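Local coordinates for protein phiAB6 tailspike (Unidentified phage, PDB 5JS4) that fragments the exopolysaccharide of Acinetobacter baumannii as the trimeric beta-helical tailspike of a bacteriophage, probably so that the phage can reach the cell surface, at residues A[208-211]-A[212-215]; A[303-307]-A[308-312]; A[584-588]-A[589-593]; A[630-633]-A[634-638]. All blocks are in the same frame, centred on the assembly; numbering follows the deposited sequence.

The four contacts follow one another along a very elongated chain. Contact 1 lies in a loop of the N-terminal part, and contact 2 at a short helix of the beta-helix region, with centres about 50 Å apart. Contacts 3 and 4 are beta hairpins on the opposite side of the chain's centre from contacts 1 and 2. Their centres are about 30 Å apart, those of contacts 1 and 4 about 136 Å. No two contacts touch. Contact 2 holds Tyr310, whose side chain is about 4 Å from a malonic acid that probably came from the crystallisation liquor but may mark a pocket. Contacts 2 and 3 meet the second subunit; no other chain touches contacts 1 and 4.

Contact 1: A[208-211]-A[212-215]; sequences TSNP and NVDM
The carboxamide of Asn210 meets that of Asn212 with the two planes 83° apart, almost perpendicular. Asn210 OD1 takes two N-H groups from Asn212. Asn212 ND2 lies in the carbonyl plane, on a lone pair, 2.9 Å from Asn210 OD1. The backbone N of Asn212 comes from above that plane, at 3.0 Å from Asn210 OD1. Asn210 has CG anti to its own N (chi1 -176°), beside the carbonyl carbon, and from there OD1 reaches Asn212. An Asn side-chain oxygen accepting the main-chain N-H two residues on is an Asx turn, here reinforced by the second amide.

The main-chain O of Asn210 is also gripped twice. Asp214 N lies nearly in line with the carbonyl bond, 2.8 Å from Asn210 O. Val213 N comes from above the carbonyl plane, 3.1 Å from Asn210 O. Both oxygens of Asn210 therefore draw the chain around Pro211. Val213 CG2 packs on Asn210 CB. Pro211 CA makes a nearly straight C-H...O contact with Asp214 O at 3.3 Å. The Met215 chain bends at chi2 and chi3, and its SD lies 3.9 Å from Pro211 CB.

The turn belongs to the loop between strands 199-202 and 218-220. Pro211 packs on Val200 of the first strand and Trp218 of the second, and on Phe180 and Leu194 in loops. Asn212 OD1 accepts from Asp195 N, and Ser209 O accepts from Trp218 NE1. These links tie the surface turn to both flanking strands.

Contact 2: A[303-307]-A[308-312]; sequences GKVSE and FYYNL
Tyr310 lies with one ring face on the Ser306 carbonyl, and this is the tight part of the contact. Ser306 O stands 3.1 Å above the Tyr310 ring plane, over its centre. Ser306 O also accepts from Tyr310 N at 3.2 Å, in the carbonyl plane, and weakly from Tyr309 N. Ser306 is the N-cap residue of helix 307-312. Its OG sits at the edge of the Tyr309 ring, 3.3 Å from Tyr309 CD2. Val305 CG1 comes within 3.2 Å of Tyr310 OH. Gly303 CA lies 4.0 Å from Tyr309 CG.

Glu307 is on the solvent side. With its chain bent at chi2 (-67°), its carboxylate comes to the edge of the Tyr310 ring, the two planes 89° apart. Glu307 OE1 forms a salt bridge with Arg283, which also binds Asn311 OD1.

Lys304 and Tyr309 form the side toward the second subunit. The Lys304 chain runs extended past Tyr309, its CB 3.7 Å from Tyr309 CD2. A water accepts from Lys304 NZ and donates to Tyr309 OH. That hydroxyl also bonds to Gly294 O of the second subunit.

The two neighbouring tyrosines thus have different surroundings. Tyr309 meets the second subunit. Tyr310 joins Arg343, Ile370, Asn371 and Tyr394 around a malonic acid, probably from the crystallisation liquor, which may mark a pocket. Ser306 O serves Tyr310 twice, against its ring face and as acceptor for its N-H.

Contact 3: A[584-588]-A[589-593]; sequences DTYTK and LSRKW
Backbone bonds pair Thr585 with Lys592 in both directions: Thr585 N to Lys592 O is 2.8 Å and Lys592 N to Thr585 O is 3.0 Å. Thr587 N then bonds to Ser590 O. Thr587 OG1 accepts from Leu589 N at 3.0 Å and, weakly, from Ser590 N.

The polar bonds of the side chains centre on Arg591. Arg591 NH1 forms a salt bridge to Asp584 OD2 at 2.9 Å, meeting that oxygen from above the carboxylate plane. Asp584 OD1 accepts from Lys567 N. NH1 also donates to Thr585 O, on the face opposite to Lys592 N. A water links Asp584 OD2, Arg591 NH2 and Trp593 NE1.

The guanidinium is also sandwiched between two rings. A bend at chi2 (73°) folds Arg591 over the Tyr586 ring, the planes 6° apart. Arg591 CD lies 3.8 Å from the Tyr586 ring centroid in a CH-pi contact. Trp593 CZ2 covers the other guanidinium face.

The hairpin of strands 579-586 and 591-597 is flanked by strands 566-573 and 602-615. Its Asp584, Tyr586, Arg591 and Trp593 face lies at the trimer interface: Asp584 pairs with Arg569 of the second subunit, and Trp593 meets Arg591 of the third.

Contact 4: A[630-633]-A[634-638]; sequences VKES and TGVYR
Glu632 and Arg638 form the salt bridge of this hairpin. Arg638 NH1 points at Glu632 OE1 from 2.8 Å, with an N-H...O angle of 165°. The oxygen uses its anti lone pair and lies in the guanidinium plane. The bend at chi3 (-60°) turns the Arg638 end back toward Glu632. Each residue has a further partner: Glu632 OE2 pairs with Lys695, and Arg638 NE with Glu640.

The backbone bonds come next. Val630 and Arg638 pair in both directions, with Arg638 N 2.8 Å from Val630 O. Val636 O then accepts twice, from Glu632 N at 2.8 Å and from Ser633 N at 3.3 Å. This is a classic beta bulge, with Glu632 and Ser633 both facing Val636. A type II turn from Ser633 to Val636 closes the hairpin, and Val636 N returns to Ser633 O at 2.9 Å. Gly635 takes positive phi there. One water bridges Lys631 NZ and Thr634 OG1, and another bridges Ser633 OG and Thr634 O.

Packing completes the pair. Val630 CG2 sits over one face of the Arg638 guanidinium, 3.7 Å from NH2 of Arg638. On the other side of the sheet, the extended Lys631 chain passes Tyr637, with Lys631 CB 3.7 Å from Tyr637 CE2. Tyr637 is set edge-to-face with Tyr614 and Phe711.

Lys631 NZ also forms a salt bridge to Asp707, whose other oxygen accepts from Gly635 N. Opposite charges thus meet on both sides of the hairpin. The salt bridges of Glu632, partly exposed, would be expected to favour its ionised form.

Contact 1: A[208-211]-A[212-215]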
loop_
_atom_site.group_PDB
_atom_site.type_symbol
_atom_site.label_atom_id
_atom_site.label_comp_id
_atom_site.label_asym_id
_atom_site.label_seq_id
_atom_site.Cartn_x
_atom_site.Cartn_y
_atom_site.Cartn_z
ATOM N N THR A 208 22.598 -36.801 -64.097
ATOM C CA THR A 208 21.725 -37.680 -64.870
ATOM C C THR A 208 20.585 -38.239 -64.015
ATOM O O THR A 208 19.927 -39.203 -64.407
ATOM C CB THR A 208 22.526 -38.844 -65.488
ATOM O OG1 THR A 208 23.145 -39.604 -64.445
ATOM C CG2 THR A 208 23.600 -38.315 -66.430
ATOM N N SER A 209 20.356 -37.632 -62.850
ATOM C CA SER A 209 19.303 -38.071 -61.941
ATOM C C SER A 209 18.008 -37.329 -62.254
ATOM O O SER A 209 18.018 -36.128 -62.521
ATOM C CB SER A 209 19.710 -37.827 -60.486
ATOM O OG SER A 209 19.873 -36.443 -60.226
ATOM N N ASN A 210 16.901 -38.060 -62.223
ATOM C CA ASN A 210 15.584 -37.496 -62.478
ATOM C C ASN A 210 15.080 -36.772 -61.229
ATOM O O ASN A 210 14.778 -37.415 -60.222
ATOM C CB ASN A 210 14.621 -38.619 -62.876
ATOM C CG ASN A 210 13.239 -38.114 -63.249
ATOM O OD1 ASN A 210 12.929 -36.930 -63.111
ATOM N ND2 ASN A 210 12.395 -39.023 -63.726
ATOM N N PRO A 211 14.966 -35.432 -61.288
ATOM C CA PRO A 211 14.568 -34.686 -60.094
ATOM C C PRO A 211 13.133 -34.967 -59.633
ATOM O O PRO A 211 12.799 -34.680 -58.486
ATOM C CB PRO A 211 14.731 -33.225 -60.520
ATOM C CG PRO A 211 14.537 -33.242 -61.993
ATOM C CD PRO A 211 15.113 -34.549 -62.461
ATOM N N ASN A 212 12.308 -35.525 -60.518
ATOM C CA ASN A 212 10.930 -35.899 -60.180
ATOM C C ASN A 212 10.841 -37.053 -59.186
ATOM O O ASN A 212 9.858 -37.164 -58.456
ATOM C CB ASN A 212 10.148 -36.261 -61.442
ATOM C CG ASN A 212 9.979 -35.080 -62.377
ATOM O OD1 ASN A 212 9.199 -34.169 -62.103
ATOM N ND2 ASN A 212 10.714 -35.086 -63.485
ATOM N N VAL A 213 11.861 -37.911 -59.172
ATOM C CA VAL A 213 11.924 -39.034 -58.225
ATOM C C VAL A 213 13.115 -38.953 -57.261
ATOM O O VAL A 213 13.114 -39.620 -56.227
ATOM C CB VAL A 213 11.943 -40.401 -58.952
ATOM C CG1 VAL A 213 10.681 -40.578 -59.785
ATOM C CG2 VAL A 213 13.185 -40.560 -59.823
ATOM N N ASP A 214 14.118 -38.139 -57.594
ATOM C CA ASP A 214 15.343 -38.039 -56.799
ATOM C C ASP A 214 15.925 -36.626 -56.871
ATOM O O ASP A 214 16.527 -36.251 -57.876
ATOM C CB ASP A 214 16.374 -39.058 -57.306
ATOM C CG ASP A 214 17.731 -38.928 -56.622
ATOM O OD1 ASP A 214 17.802 -38.391 -55.494
ATOM O OD2 ASP A 214 18.734 -39.383 -57.212
ATOM N N MET A 215 15.771 -35.865 -55.790
ATOM C CA MET A 215 16.231 -34.471 -55.749
ATOM C C MET A 215 17.705 -34.317 -55.364
ATOM O O MET A 215 18.203 -33.194 -55.254
ATOM C CB MET A 215 15.348 -33.635 -54.811
ATOM C CG MET A 215 14.037 -33.182 -55.441
ATOM S SD MET A 215 14.246 -32.023 -56.812
ATOM C CE MET A 215 14.941 -30.599 -55.978
#

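Contact 2: A[303-307]-A[308-312]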
loop_
_atom_site.group_PDB
_atom_site.type_symbol
_atom_site.label_atom_id
_atom_site.label_comp_id
_atom_site.label_asym_id
_atom_site.label_seq_id
_atom_site.Cartn_x
_atom_site.Cartn_y
_atom_site.Cartn_z
ATOM N N GLY A 303 -7.854 -7.219 -26.468
ATOM C CA GLY A 303 -8.936 -6.381 -26.973
ATOM C C GLY A 303 -10.023 -6.115 -25.954
ATOM O O GLY A 303 -10.005 -6.644 -24.843
ATOM N N LYS A 304 -10.978 -5.273 -26.337
ATOM C CA LYS A 304 -12.181 -5.092 -25.542
ATOM C C LYS A 304 -13.091 -6.293 -25.766
ATOM O O LYS A 304 -12.820 -7.148 -26.619
ATOM C CB LYS A 304 -12.897 -3.788 -25.912
ATOM C CG LYS A 304 -12.026 -2.552 -25.751
ATOM C CD LYS A 304 -12.792 -1.268 -26.030
ATOM C CE LYS A 304 -11.855 -0.076 -26.128
ATOM N NZ LYS A 304 -12.539 1.129 -26.677
ATOM N N VAL A 305 -14.166 -6.355 -24.992
ATOM C CA VAL A 305 -15.096 -7.475 -25.044
ATOM C C VAL A 305 -16.157 -7.150 -26.093
ATOM O O VAL A 305 -17.266 -6.721 -25.773
ATOM C CB VAL A 305 -15.693 -7.750 -23.648
ATOM C CG1 VAL A 305 -16.642 -8.942 -23.672
ATOM C CG2 VAL A 305 -14.568 -8.005 -22.650
ATOM N N SER A 306 -15.783 -7.336 -27.357
ATOM C CA SER A 306 -16.670 -7.039 -28.479
ATOM C C SER A 306 -16.257 -7.794 -29.740
ATOM O O SER A 306 -15.083 -8.138 -29.920
ATOM C CB SER A 306 -16.696 -5.533 -28.761
ATOM O OG SER A 306 -15.475 -5.092 -29.331
ATOM N N GLU A 307 -17.233 -8.033 -30.612
ATOM C CA GLU A 307 -17.005 -8.749 -31.871
ATOM C C GLU A 307 -15.953 -8.067 -32.744
ATOM O O GLU A 307 -15.223 -8.739 -33.474
ATOM C CB GLU A 307 -18.316 -8.900 -32.656
ATOM C CG GLU A 307 -19.364 -9.773 -31.978
ATOM C CD GLU A 307 -18.973 -11.239 -31.885
ATOM O OE1 GLU A 307 -18.242 -11.737 -32.767
ATOM O OE2 GLU A 307 -19.410 -11.902 -30.923
ATOM N N PHE A 308 -15.880 -6.738 -32.665
ATOM C CA PHE A 308 -14.880 -5.969 -33.402
ATOM C C PHE A 308 -13.478 -6.513 -33.140
ATOM O O PHE A 308 -12.708 -6.724 -34.074
ATOM C CB PHE A 308 -14.950 -4.481 -33.032
ATOM C CG PHE A 308 -13.894 -3.636 -33.694
ATOM C CD1 PHE A 308 -14.083 -3.142 -34.977
ATOM C CD2 PHE A 308 -12.709 -3.334 -33.034
ATOM C CE1 PHE A 308 -13.113 -2.362 -35.587
ATOM C CE2 PHE A 308 -11.735 -2.558 -33.640
ATOM C CZ PHE A 308 -11.938 -2.070 -34.919
ATOM N N TYR A 309 -13.155 -6.754 -31.873
ATOM C CA TYR A 309 -11.820 -7.241 -31.520
ATOM C C TYR A 309 -11.674 -8.750 -31.750
ATOM O O TYR A 309 -10.605 -9.199 -32.161
ATOM C CB TYR A 309 -11.421 -6.789 -30.100
ATOM C CG TYR A 309 -11.244 -5.280 -30.058
ATOM C CD1 TYR A 309 -10.126 -4.675 -30.635
ATOM C CD2 TYR A 309 -12.227 -4.452 -29.518
ATOM C CE1 TYR A 309 -9.980 -3.297 -30.648
ATOM C CE2 TYR A 309 -12.084 -3.073 -29.517
ATOM C CZ TYR A 309 -10.963 -2.498 -30.087
ATOM O OH TYR A 309 -10.829 -1.126 -30.101
ATOM N N TYR A 310 -12.744 -9.523 -31.549
ATOM C CA TYR A 310 -12.684 -10.969 -31.816
ATOM C C TYR A 310 -12.371 -11.243 -33.289
ATOM O O TYR A 310 -11.635 -12.175 -33.611
ATOM C CB TYR A 310 -13.991 -11.699 -31.462
ATOM C CG TYR A 310 -14.593 -11.394 -30.107
ATOM C CD1 TYR A 310 -13.802 -11.025 -29.019
ATOM C CD2 TYR A 310 -15.967 -11.512 -29.908
ATOM C CE1 TYR A 310 -14.370 -10.750 -27.785
ATOM C CE2 TYR A 310 -16.542 -11.238 -28.680
ATOM C CZ TYR A 310 -15.741 -10.860 -27.623
ATOM O OH TYR A 310 -16.312 -10.592 -26.401
ATOM N N ASN A 311 -12.948 -10.436 -34.175
ATOM C CA ASN A 311 -12.734 -10.596 -35.613
ATOM C C ASN A 311 -11.325 -10.221 -36.057
ATOM O O ASN A 311 -10.822 -10.766 -37.039
ATOM C CB ASN A 311 -13.763 -9.785 -36.407
ATOM C CG ASN A 311 -15.140 -10.421 -36.396
ATOM O OD1 ASN A 311 -15.279 -11.621 -36.172
ATOM N ND2 ASN A 311 -16.164 -9.619 -36.650
ATOM N N LEU A 312 -10.694 -9.294 -35.340
ATOM C CA LEU A 312 -9.329 -8.880 -35.658
ATOM C C LEU A 312 -8.291 -9.851 -35.103
ATOM O O LEU A 312 -7.309 -10.162 -35.773
ATOM C CB LEU A 312 -9.058 -7.468 -35.138
ATOM C CG LEU A 312 -9.852 -6.349 -35.818
ATOM C CD1 LEU A 312 -9.583 -5.018 -35.140
ATOM C CD2 LEU A 312 -9.543 -6.261 -37.305
HETATM O O HOH W 1 -12.724 0.730 -29.393
#

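Contact 3: A[584-588]-A[589-593]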
loop_
_atom_site.group_PDB
_atom_site.type_symbol
_atom_site.label_atom_id
_atom_site.label_comp_id
_atom_site.label_asym_id
_atom_site.label_seq_id
_atom_site.Cartn_x
_atom_site.Cartn_y
_atom_site.Cartn_z
ATOM N N ASP A 584 1.360 13.274 34.403
ATOM C CA ASP A 584 0.657 12.585 35.475
ATOM C C ASP A 584 1.583 11.603 36.202
ATOM O O ASP A 584 2.768 11.458 35.862
ATOM C CB ASP A 584 -0.655 11.947 34.966
ATOM C CG ASP A 584 -0.480 10.565 34.346
ATOM O OD1 ASP A 584 0.650 10.148 34.018
ATOM O OD2 ASP A 584 -1.520 9.877 34.190
ATOM N N THR A 585 1.026 10.972 37.230
ATOM C CA THR A 585 1.705 9.948 38.012
ATOM C C THR A 585 0.707 8.824 38.265
ATOM O O THR A 585 -0.423 9.070 38.686
ATOM C CB THR A 585 2.182 10.500 39.368
ATOM O OG1 THR A 585 3.044 11.625 39.157
ATOM C CG2 THR A 585 2.935 9.435 40.165
ATOM N N TYR A 586 1.120 7.592 37.996
ATOM C CA TYR A 586 0.307 6.430 38.317
ATOM C C TYR A 586 1.267 5.288 38.625
ATOM O O TYR A 586 1.697 4.551 37.739
ATOM C CB TYR A 586 -0.633 6.091 37.158
ATOM C CG TYR A 586 -1.734 5.066 37.438
ATOM C CD1 TYR A 586 -1.791 4.318 38.625
ATOM C CD2 TYR A 586 -2.707 4.830 36.479
ATOM C CE1 TYR A 586 -2.800 3.386 38.834
ATOM C CE2 TYR A 586 -3.709 3.897 36.680
ATOM C CZ TYR A 586 -3.754 3.179 37.853
ATOM O OH TYR A 586 -4.765 2.257 38.032
ATOM N N THR A 587 1.620 5.191 39.899
ATOM C CA THR A 587 2.465 4.122 40.400
ATOM C C THR A 587 1.616 3.233 41.293
ATOM O O THR A 587 0.419 3.460 41.468
ATOM C CB THR A 587 3.640 4.676 41.221
ATOM O OG1 THR A 587 3.154 5.188 42.467
ATOM C CG2 THR A 587 4.384 5.768 40.459
ATOM N N LYS A 588 2.234 2.220 41.883
ATOM C CA LYS A 588 1.529 1.401 42.855
ATOM C C LYS A 588 1.066 2.185 44.082
ATOM O O LYS A 588 0.124 1.772 44.755
ATOM C CB LYS A 588 2.403 0.241 43.305
ATOM C CG LYS A 588 2.410 -0.921 42.340
ATOM C CD LYS A 588 3.239 -2.048 42.914
ATOM C CE LYS A 588 3.009 -3.342 42.172
ATOM N NZ LYS A 588 3.983 -4.339 42.687
ATOM N N LEU A 589 1.735 3.301 44.374
ATOM C CA LEU A 589 1.502 4.046 45.607
ATOM C C LEU A 589 0.952 5.463 45.430
ATOM O O LEU A 589 0.607 6.096 46.421
ATOM C CB LEU A 589 2.798 4.108 46.423
ATOM C CG LEU A 589 3.275 2.759 46.961
ATOM C CD1 LEU A 589 4.666 2.908 47.547
ATOM C CD2 LEU A 589 2.307 2.213 47.999
ATOM N N SER A 590 0.861 5.952 44.197
ATOM C CA SER A 590 0.489 7.352 43.961
ATOM C C SER A 590 -0.264 7.550 42.654
ATOM O O SER A 590 0.156 7.061 41.610
ATOM C CB SER A 590 1.751 8.220 43.943
ATOM O OG SER A 590 1.445 9.589 43.732
ATOM N N ARG A 591 -1.364 8.299 42.724
ATOM C CA ARG A 591 -2.085 8.740 41.538
ATOM C C ARG A 591 -2.249 10.254 41.605
ATOM O O ARG A 591 -2.904 10.773 42.513
ATOM C CB ARG A 591 -3.454 8.064 41.430
ATOM C CG ARG A 591 -4.175 8.320 40.112
ATOM C CD ARG A 591 -3.534 7.538 38.984
ATOM N NE ARG A 591 -4.203 7.634 37.687
ATOM C CZ ARG A 591 -3.807 8.382 36.659
ATOM N NH1 ARG A 591 -2.758 9.193 36.751
ATOM N NH2 ARG A 591 -4.481 8.326 35.518
ATOM N N LYS A 592 -1.621 10.948 40.656
ATOM C CA LYS A 592 -1.633 12.409 40.593
ATOM C C LYS A 592 -1.701 12.883 39.151
ATOM O O LYS A 592 -1.377 12.135 38.224
ATOM C CB LYS A 592 -0.358 12.991 41.215
ATOM C CG LYS A 592 -0.175 12.734 42.700
ATOM C CD LYS A 592 1.234 13.079 43.166
ATOM C CE LYS A 592 1.552 14.558 43.026
ATOM N NZ LYS A 592 2.882 14.878 43.619
ATOM N N TRP A 593 -2.110 14.141 38.981
ATOM C CA TRP A 593 -2.054 14.831 37.701
ATOM C C TRP A 593 -1.343 16.155 37.937
ATOM O O TRP A 593 -1.769 16.954 38.769
ATOM C CB TRP A 593 -3.462 15.056 37.137
ATOM C CG TRP A 593 -4.134 13.772 36.807
ATOM C CD1 TRP A 593 -4.162 13.141 35.599
ATOM C CD2 TRP A 593 -4.834 12.927 37.721
ATOM N NE1 TRP A 593 -4.866 11.957 35.699
ATOM C CE2 TRP A 593 -5.283 11.802 36.995
ATOM C CE3 TRP A 593 -5.125 13.012 39.085
ATOM C CZ2 TRP A 593 -6.011 10.771 37.594
ATOM C CZ3 TRP A 593 -5.853 11.985 39.682
ATOM C CH2 TRP A 593 -6.284 10.881 38.933
HETATM O O HOH W 2 -4.203 10.188 33.289
HETATM O O HOH W 3 4.591 12.878 41.815
#

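Contact 4: A[630-633]-A[634-638]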
loop_
_atom_site.group_PDB
_atom_site.type_symbol
_atom_site.label_atom_id
_atom_site.label_comp_id
_atom_site.label_asym_id
_atom_site.label_seq_id
_atom_site.Cartn_x
_atom_site.Cartn_y
_atom_site.Cartn_z
ATOM N N VAL A 630 -7.535 -0.811 62.360
ATOM C CA VAL A 630 -7.900 -1.640 63.501
ATOM C C VAL A 630 -8.003 -0.794 64.758
ATOM O O VAL A 630 -7.315 0.223 64.899
ATOM C CB VAL A 630 -6.893 -2.787 63.739
ATOM C CG1 VAL A 630 -6.847 -3.712 62.535
ATOM C CG2 VAL A 630 -5.507 -2.248 64.056
ATOM N N LYS A 631 -8.862 -1.223 65.671
ATOM C CA LYS A 631 -8.977 -0.587 66.969
ATOM C C LYS A 631 -7.844 -1.068 67.867
ATOM O O LYS A 631 -7.656 -2.273 68.053
ATOM C CB LYS A 631 -10.326 -0.909 67.605
ATOM C CG LYS A 631 -10.537 -0.256 68.960
ATOM C CD LYS A 631 -11.886 -0.624 69.541
ATOM C CE LYS A 631 -12.026 -0.143 70.971
ATOM N NZ LYS A 631 -13.330 -0.557 71.557
ATOM N N GLU A 632 -7.088 -0.119 68.407
ATOM C CA GLU A 632 -6.019 -0.413 69.363
ATOM C C GLU A 632 -6.548 -0.398 70.798
ATOM O O GLU A 632 -6.250 -1.289 71.598
ATOM C CB GLU A 632 -4.896 0.613 69.208
ATOM C CG GLU A 632 -3.763 0.473 70.214
ATOM C CD GLU A 632 -2.577 1.345 69.862
ATOM O OE1 GLU A 632 -1.841 0.992 68.924
ATOM O OE2 GLU A 632 -2.378 2.378 70.526
ATOM N N SER A 633 -7.315 0.636 71.120
ATOM C CA SER A 633 -7.920 0.803 72.436
ATOM C C SER A 633 -9.053 1.815 72.288
ATOM O O SER A 633 -9.297 2.298 71.188
ATOM C CB SER A 633 -6.881 1.285 73.453
ATOM O OG SER A 633 -6.381 2.568 73.118
ATOM N N THR A 634 -9.743 2.130 73.379
ATOM C CA THR A 634 -10.866 3.066 73.316
ATOM C C THR A 634 -10.434 4.366 72.647
ATOM O O THR A 634 -9.519 5.041 73.113
ATOM C CB THR A 634 -11.430 3.370 74.713
ATOM O OG1 THR A 634 -11.814 2.140 75.342
ATOM C CG2 THR A 634 -12.641 4.299 74.625
ATOM N N GLY A 635 -11.081 4.683 71.532
ATOM C CA GLY A 635 -10.821 5.920 70.811
ATOM C C GLY A 635 -9.534 5.982 70.012
ATOM O O GLY A 635 -9.243 7.018 69.428
ATOM N N VAL A 636 -8.773 4.890 69.959
ATOM C CA VAL A 636 -7.475 4.887 69.287
ATOM C C VAL A 636 -7.441 3.806 68.216
ATOM O O VAL A 636 -7.637 2.625 68.509
ATOM C CB VAL A 636 -6.315 4.652 70.275
ATOM C CG1 VAL A 636 -4.977 4.782 69.557
ATOM C CG2 VAL A 636 -6.398 5.629 71.441
ATOM N N TYR A 637 -7.193 4.229 66.978
ATOM C CA TYR A 637 -7.230 3.355 65.812
ATOM C C TYR A 637 -5.912 3.431 65.072
ATOM O O TYR A 637 -5.331 4.503 64.971
ATOM C CB TYR A 637 -8.397 3.768 64.901
ATOM C CG TYR A 637 -9.707 3.542 65.604
ATOM C CD1 TYR A 637 -10.168 4.439 66.562
ATOM C CD2 TYR A 637 -10.446 2.389 65.377
ATOM C CE1 TYR A 637 -11.341 4.211 67.254
ATOM C CE2 TYR A 637 -11.620 2.153 66.062
ATOM C CZ TYR A 637 -12.061 3.061 67.004
ATOM O OH TYR A 637 -13.224 2.831 67.691
ATOM N N ARG A 638 -5.438 2.295 64.572
ATOM C CA ARG A 638 -4.234 2.264 63.752
ATOM C C ARG A 638 -4.608 2.048 62.299
ATOM O O ARG A 638 -5.281 1.073 61.971
ATOM C CB ARG A 638 -3.295 1.131 64.180
ATOM C CG ARG A 638 -2.731 1.256 65.581
ATOM C CD ARG A 638 -1.537 0.329 65.769
ATOM N NE ARG A 638 -1.890 -1.069 65.554
ATOM C CZ ARG A 638 -2.325 -1.911 66.494
ATOM N NH1 ARG A 638 -2.479 -1.517 67.755
ATOM N NH2 ARG A 638 -2.612 -3.167 66.165
HETATM O O HOH W 4 -13.259 0.169 74.231
HETATM O O HOH W 5 -7.544 4.323 74.786
#